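Pyrophosphate phosphohydrolase (PDB 2PRD) probably catalyses the magnesium-dependent hydrolysis of inorganic pyrophosphate to two phosphate ions, working as a homohexamer. Local coordinates at residues G27-Y32 / R43-A48; Q49-D54 / D70-S75. One frame throughout, in Å; residues are numbered along the deposited sequence.

In the fold
Both contacts are buried and both rest on antiparallel backbone pairing, yet place in the fold gives them different chemistry. Contact 1 lies about 15 Å from the centre of the chain, in the two-stranded hairpin of 28-33 and 38-44, and its basic side chains hold a sulfate. Contact 2, about 7 Å from that centre, belongs to the mixed sheet, where strand 54-57 joins strand 70-74; apolar Leu72, Val73 and Pro52 accompany a buried, hydrogen-bonded Asp54. The chain runs directly from Ala48 of the first into Gln49 of the second, and Tyr51 of 49-54 packs back on Lys29 and Leu45 of contact 1. Each contact also touches the third subunit.

Contact 1 (G27-Y32 / R43-A48); sequences GNKYEY and RVLPGA. With SO4 (sulfate ion), chain B.
Lys29 and Arg43 face each other as an antiparallel hydrogen-bonded pair: Lys29 N gives to Arg43 O at 2.8 Å, and Arg43 N returns a longer bond to Lys29 O at 3.2 Å. Asn28 and Val44 form a non-hydrogen-bonded pair on the opposite face, their side chains side by side, with Asn28 OD1 3.5 Å from Val44 CG2. Packing is close along this backbone ladder: Lys29 CB lies 2.9 Å from Arg43 O, and Gly27 O accepts from Leu45 N at 3.0 Å, while Pro78 of a second subunit covers Asn28. This is the base of the beta hairpin of strands 28-33 and 38-44, whose Lys29 and Arg43 are predicted to bind substrate. Their outer ends fit more loosely, meeting mainly through the sulfate, with Lys29 NZ 4.9 Å from Arg43 NH1. Lys29 CG lies 3.9 Å from the guanidinium plane of Arg43, over one face but displaced toward its rim. Arg43 NH1 donates to sulfate O4 at 2.9 Å and NH2 to O2 almost straight (179°). Lys29, partly exposed and bent at chi2 (-73°), brings NZ to sulfate O3 by a weak bond. Tyr139 and Lys140 also bind the anion, while Glu143 pairs with Arg43 NE.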
loop_
_atom_site.group_PDB
_atom_site.type_symbol
_atom_site.label_atom_id
_atom_site.label_comp_id
_atom_site.label_asym_id
_atom_site.label_seq_id
_atom_site.Cartn_x
_atom_site.Cartn_y
_atom_site.Cartn_z
ATOM N N GLY A 27 7.989 9.348 4.646
ATOM C CA GLY A 27 8.829 10.464 4.219
ATOM C C GLY A 27 8.182 11.786 4.608
ATOM O O GLY A 27 8.725 12.870 4.343
ATOM N N ASN A 28 7.024 11.705 5.245
ATOM C CA ASN A 28 6.246 12.854 5.733
ATOM C C ASN A 28 6.628 13.070 7.194
ATOM O O ASN A 28 6.291 12.306 8.102
ATOM C CB ASN A 28 4.751 12.707 5.543
ATOM C CG ASN A 28 4.210 13.079 4.196
ATOM O OD1 ASN A 28 4.755 13.839 3.397
ATOM N ND2 ASN A 28 2.985 12.616 3.928
ATOM N N LYS A 29 7.447 14.115 7.426
ATOM C CA LYS A 29 7.919 14.373 8.788
ATOM C C LYS A 29 6.908 15.177 9.587
ATOM O O LYS A 29 6.993 16.386 9.530
ATOM C CB LYS A 29 9.249 15.130 8.703
ATOM C CG LYS A 29 10.257 14.859 9.776
ATOM C CD LYS A 29 9.897 15.463 11.122
ATOM C CE LYS A 29 11.068 15.324 12.108
ATOM N NZ LYS A 29 10.586 15.553 13.519
ATOM N N TYR A 30 6.049 14.515 10.307
ATOM C CA TYR A 30 5.029 15.108 11.140
ATOM C C TYR A 30 5.574 15.377 12.550
ATOM O O TYR A 30 6.515 14.729 12.979
ATOM C CB TYR A 30 3.851 14.134 11.390
ATOM C CG TYR A 30 3.081 13.776 10.157
ATOM C CD1 TYR A 30 2.372 14.789 9.490
ATOM C CD2 TYR A 30 3.011 12.471 9.678
ATOM C CE1 TYR A 30 1.631 14.475 8.357
ATOM C CE2 TYR A 30 2.340 12.178 8.501
ATOM C CZ TYR A 30 1.648 13.197 7.872
ATOM O OH TYR A 30 0.878 12.909 6.755
ATOM N N GLU A 31 4.880 16.287 13.223
ATOM C CA GLU A 31 5.264 16.624 14.598
ATOM C C GLU A 31 4.028 17.047 15.385
ATOM O O GLU A 31 3.224 17.736 14.760
ATOM C CB GLU A 31 6.027 17.947 14.577
ATOM C CG GLU A 31 7.499 17.777 14.345
ATOM C CD GLU A 31 8.151 19.173 14.350
ATOM O OE1 GLU A 31 7.322 20.085 14.573
ATOM O OE2 GLU A 31 9.369 19.225 14.100
ATOM N N TYR A 32 4.046 16.752 16.668
ATOM C CA TYR A 32 2.906 17.204 17.480
ATOM C C TYR A 32 3.218 18.627 17.929
ATOM O O TYR A 32 4.333 18.881 18.381
ATOM C CB TYR A 32 2.717 16.305 18.677
ATOM C CG TYR A 32 1.656 16.857 19.590
ATOM C CD1 TYR A 32 0.328 16.703 19.225
ATOM C CD2 TYR A 32 1.977 17.534 20.766
ATOM C CE1 TYR A 32 -0.688 17.206 20.048
ATOM C CE2 TYR A 32 0.972 18.042 21.586
ATOM C CZ TYR A 32 -0.345 17.869 21.203
ATOM O OH TYR A 32 -1.382 18.321 21.997
ATOM N N ARG A 43 7.739 18.887 7.608
ATOM C CA ARG A 43 8.305 18.972 6.253
ATOM C C ARG A 43 8.308 17.573 5.662
ATOM O O ARG A 43 8.137 16.645 6.434
ATOM C CB ARG A 43 9.763 19.431 6.296
ATOM C CG ARG A 43 10.761 18.361 6.749
ATOM C CD ARG A 43 12.121 18.941 7.021
ATOM N NE ARG A 43 13.132 17.989 7.455
ATOM C CZ ARG A 43 13.382 17.547 8.673
ATOM N NH1 ARG A 43 12.675 17.956 9.741
ATOM N NH2 ARG A 43 14.356 16.701 8.939
ATOM N N VAL A 44 8.534 17.534 4.376
ATOM C CA VAL A 44 8.689 16.294 3.594
ATOM C C VAL A 44 10.191 16.141 3.388
ATOM O O VAL A 44 10.831 17.096 2.970
ATOM C CB VAL A 44 7.942 16.375 2.265
ATOM C CG1 VAL A 44 7.987 15.093 1.447
ATOM C CG2 VAL A 44 6.480 16.720 2.507
ATOM N N LEU A 45 10.751 15.000 3.754
ATOM C CA LEU A 45 12.207 14.768 3.599
ATOM C C LEU A 45 12.550 14.994 2.123
ATOM O O LEU A 45 11.834 14.467 1.279
ATOM C CB LEU A 45 12.540 13.357 4.040
ATOM C CG LEU A 45 12.266 12.862 5.435
ATOM C CD1 LEU A 45 12.722 11.393 5.539
ATOM C CD2 LEU A 45 12.991 13.704 6.497
ATOM N N PRO A 46 13.643 15.734 1.873
ATOM C CA PRO A 46 14.029 16.054 0.520
ATOM C C PRO A 46 14.651 14.937 -0.301
ATOM O O PRO A 46 14.650 15.061 -1.536
ATOM C CB PRO A 46 14.897 17.283 0.700
ATOM C CG PRO A 46 15.526 17.087 2.077
ATOM C CD PRO A 46 14.467 16.396 2.903
ATOM N N GLY A 47 15.147 13.894 0.353
ATOM C CA GLY A 47 15.796 12.801 -0.365
ATOM C C GLY A 47 14.900 11.610 -0.502
ATOM O O GLY A 47 13.858 11.638 0.154
ATOM N N ALA A 48 15.321 10.636 -1.327
ATOM C CA ALA A 48 14.397 9.469 -1.470
ATOM C C ALA A 48 14.622 8.547 -0.301
ATOM O O ALA A 48 15.246 7.476 -0.447
ATOM C CB ALA A 48 14.800 8.842 -2.826
HETATM S S SO4 B . 14.427 16.619 13.030
HETATM O O1 SO4 B . 15.574 17.499 13.433
HETATM O O2 SO4 B . 14.870 15.761 11.874
HETATM O O3 SO4 B . 13.742 15.821 14.085
HETATM O O4 SO4 B . 13.373 17.591 12.510
#

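Contact 2 (Q49-D54 / D70-S75); sequences QFYPGD and DGLVLS
Asp54 and Val73 make an antiparallel hydrogen-bonded pair with CA atoms 5.0 Å apart, the point where the irregular run 49-53 enters the mixed beta-sheet at the core of the pyrophosphatase fold. Val73 N reaches Asp54 O at 2.8 Å, nearly straight (168°), and Asp54 N bonds back to Val73 O at 3.0 Å on a more bent path. Gly53 lies against strand 70-74, its CA 3.4 Å from Val73 O, so close that a beta carbon would collide with that oxygen. Leu72, with CG anti to the backbone N (chi1 -155°), sends its two methyls to different partners: the Leu72 and Pro52 side chains cross at about a right angle, with Leu72 CD2 3.9 Å from Pro52 CG, and CD1 meets the edge of the Tyr51 ring. Ile132 of helix 126-138 touches both Pro52 and Leu72. The Asp54 carboxylate is buried and divides its oxygens, OD2 accepting from the backbone N of Leu79 and of Arg24. With an alanine in place of Asp54, those two amides would probably lose their acceptor and the Ser75 hydroxyl its mate. Ser75 OG donates to Asp54 OD1, a bond modelled at 2.4 Å, too short to be taken literally.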
loop_
_atom_site.group_PDB
_atom_site.type_symbol
_atom_site.label_atom_id
_atom_site.label_comp_id
_atom_site.label_asym_id
_atom_site.label_seq_id
_atom_site.Cartn_x
_atom_site.Cartn_y
_atom_site.Cartn_z
ATOM N N GLN A 49 14.153 8.952 0.877
ATOM C CA GLN A 49 14.256 8.250 2.122
ATOM C C GLN A 49 12.979 8.211 2.923
ATOM O O GLN A 49 12.004 8.918 2.657
ATOM C CB GLN A 49 15.304 8.975 3.074
ATOM C CG GLN A 49 16.603 9.136 2.301
ATOM C CD GLN A 49 17.636 9.966 3.025
ATOM O OE1 GLN A 49 18.462 9.438 3.769
ATOM N NE2 GLN A 49 17.597 11.269 2.782
ATOM N N PHE A 50 13.053 7.365 3.952
ATOM C CA PHE A 50 11.944 7.140 4.900
ATOM C C PHE A 50 12.513 6.785 6.265
ATOM O O PHE A 50 13.635 6.287 6.314
ATOM C CB PHE A 50 10.998 6.058 4.347
ATOM C CG PHE A 50 11.634 4.735 4.089
ATOM C CD1 PHE A 50 11.948 3.909 5.162
ATOM C CD2 PHE A 50 11.913 4.323 2.798
ATOM C CE1 PHE A 50 12.515 2.677 4.948
ATOM C CE2 PHE A 50 12.484 3.087 2.586
ATOM C CZ PHE A 50 12.833 2.288 3.651
ATOM N N TYR A 51 11.747 7.058 7.324
ATOM C CA TYR A 51 12.198 6.745 8.684
ATOM C C TYR A 51 12.364 5.252 8.799
ATOM O O TYR A 51 11.443 4.506 8.418
ATOM C CB TYR A 51 11.162 7.273 9.708
ATOM C CG TYR A 51 11.514 8.708 10.057
ATOM C CD1 TYR A 51 11.263 9.751 9.182
ATOM C CD2 TYR A 51 12.143 8.989 11.258
ATOM C CE1 TYR A 51 11.651 11.041 9.489
ATOM C CE2 TYR A 51 12.577 10.278 11.573
ATOM C CZ TYR A 51 12.314 11.286 10.673
ATOM O OH TYR A 51 12.645 12.572 10.984
ATOM N N PRO A 52 13.497 4.821 9.321
ATOM C CA PRO A 52 13.805 3.403 9.496
ATOM C C PRO A 52 13.014 2.755 10.596
ATOM O O PRO A 52 13.004 1.513 10.770
ATOM C CB PRO A 52 15.334 3.449 9.589
ATOM C CG PRO A 52 15.490 4.679 10.493
ATOM C CD PRO A 52 14.605 5.692 9.772
ATOM N N GLY A 53 12.254 3.507 11.381
ATOM C CA GLY A 53 11.408 2.910 12.455
ATOM C C GLY A 53 10.439 4.017 12.799
ATOM O O GLY A 53 10.712 5.106 12.245
ATOM N N ASP A 54 9.467 3.785 13.638
ATOM C CA ASP A 54 8.493 4.799 14.041
ATOM C C ASP A 54 9.105 5.801 15.006
ATOM O O ASP A 54 9.751 5.393 15.967
ATOM C CB ASP A 54 7.181 4.175 14.651
ATOM C CG ASP A 54 6.585 3.097 13.834
ATOM O OD1 ASP A 54 6.957 1.920 13.987
ATOM O OD2 ASP A 54 5.656 3.383 13.019
ATOM N N ASP A 70 13.241 12.182 22.578
ATOM C CA ASP A 70 12.851 11.560 21.313
ATOM C C ASP A 70 13.282 10.096 21.189
ATOM O O ASP A 70 14.284 9.765 21.821
ATOM C CB ASP A 70 13.728 12.196 20.183
ATOM C CG ASP A 70 13.044 13.458 19.733
ATOM O OD1 ASP A 70 11.831 13.502 20.021
ATOM O OD2 ASP A 70 13.710 14.322 19.161
ATOM N N GLY A 71 12.633 9.315 20.351
ATOM C CA GLY A 71 13.083 7.922 20.214
ATOM C C GLY A 71 12.584 7.272 18.947
ATOM O O GLY A 71 11.614 7.761 18.387
ATOM N N LEU A 72 13.264 6.204 18.577
ATOM C CA LEU A 72 12.947 5.401 17.386
ATOM C C LEU A 72 12.507 4.009 17.772
ATOM O O LEU A 72 13.222 3.345 18.523
ATOM C CB LEU A 72 14.222 5.373 16.544
ATOM C CG LEU A 72 13.934 5.132 15.063
ATOM C CD1 LEU A 72 13.476 6.434 14.408
ATOM C CD2 LEU A 72 15.146 4.590 14.347
ATOM N N VAL A 73 11.332 3.560 17.344
ATOM C CA VAL A 73 10.789 2.250 17.706
ATOM C C VAL A 73 10.829 1.257 16.554
ATOM O O VAL A 73 10.477 1.588 15.417
ATOM C CB VAL A 73 9.318 2.424 18.106
ATOM C CG1 VAL A 73 8.670 1.162 18.669
ATOM C CG2 VAL A 73 9.171 3.562 19.106
ATOM N N LEU A 74 11.219 0.037 16.898
ATOM C CA LEU A 74 11.278 -1.073 15.936
ATOM C C LEU A 74 9.894 -1.689 16.005
ATOM O O LEU A 74 9.454 -2.035 17.133
ATOM C CB LEU A 74 12.390 -2.015 16.391
ATOM C CG LEU A 74 13.767 -1.371 16.521
ATOM C CD1 LEU A 74 14.826 -2.483 16.639
ATOM C CD2 LEU A 74 14.059 -0.506 15.314
ATOM N N SER A 75 9.158 -1.787 14.909
ATOM C CA SER A 75 7.807 -2.345 14.964
ATOM C C SER A 75 7.645 -3.373 13.840
ATOM O O SER A 75 8.461 -3.255 12.937
ATOM C CB SER A 75 6.758 -1.250 14.676
ATOM O OG SER A 75 7.259 -0.450 13.599
#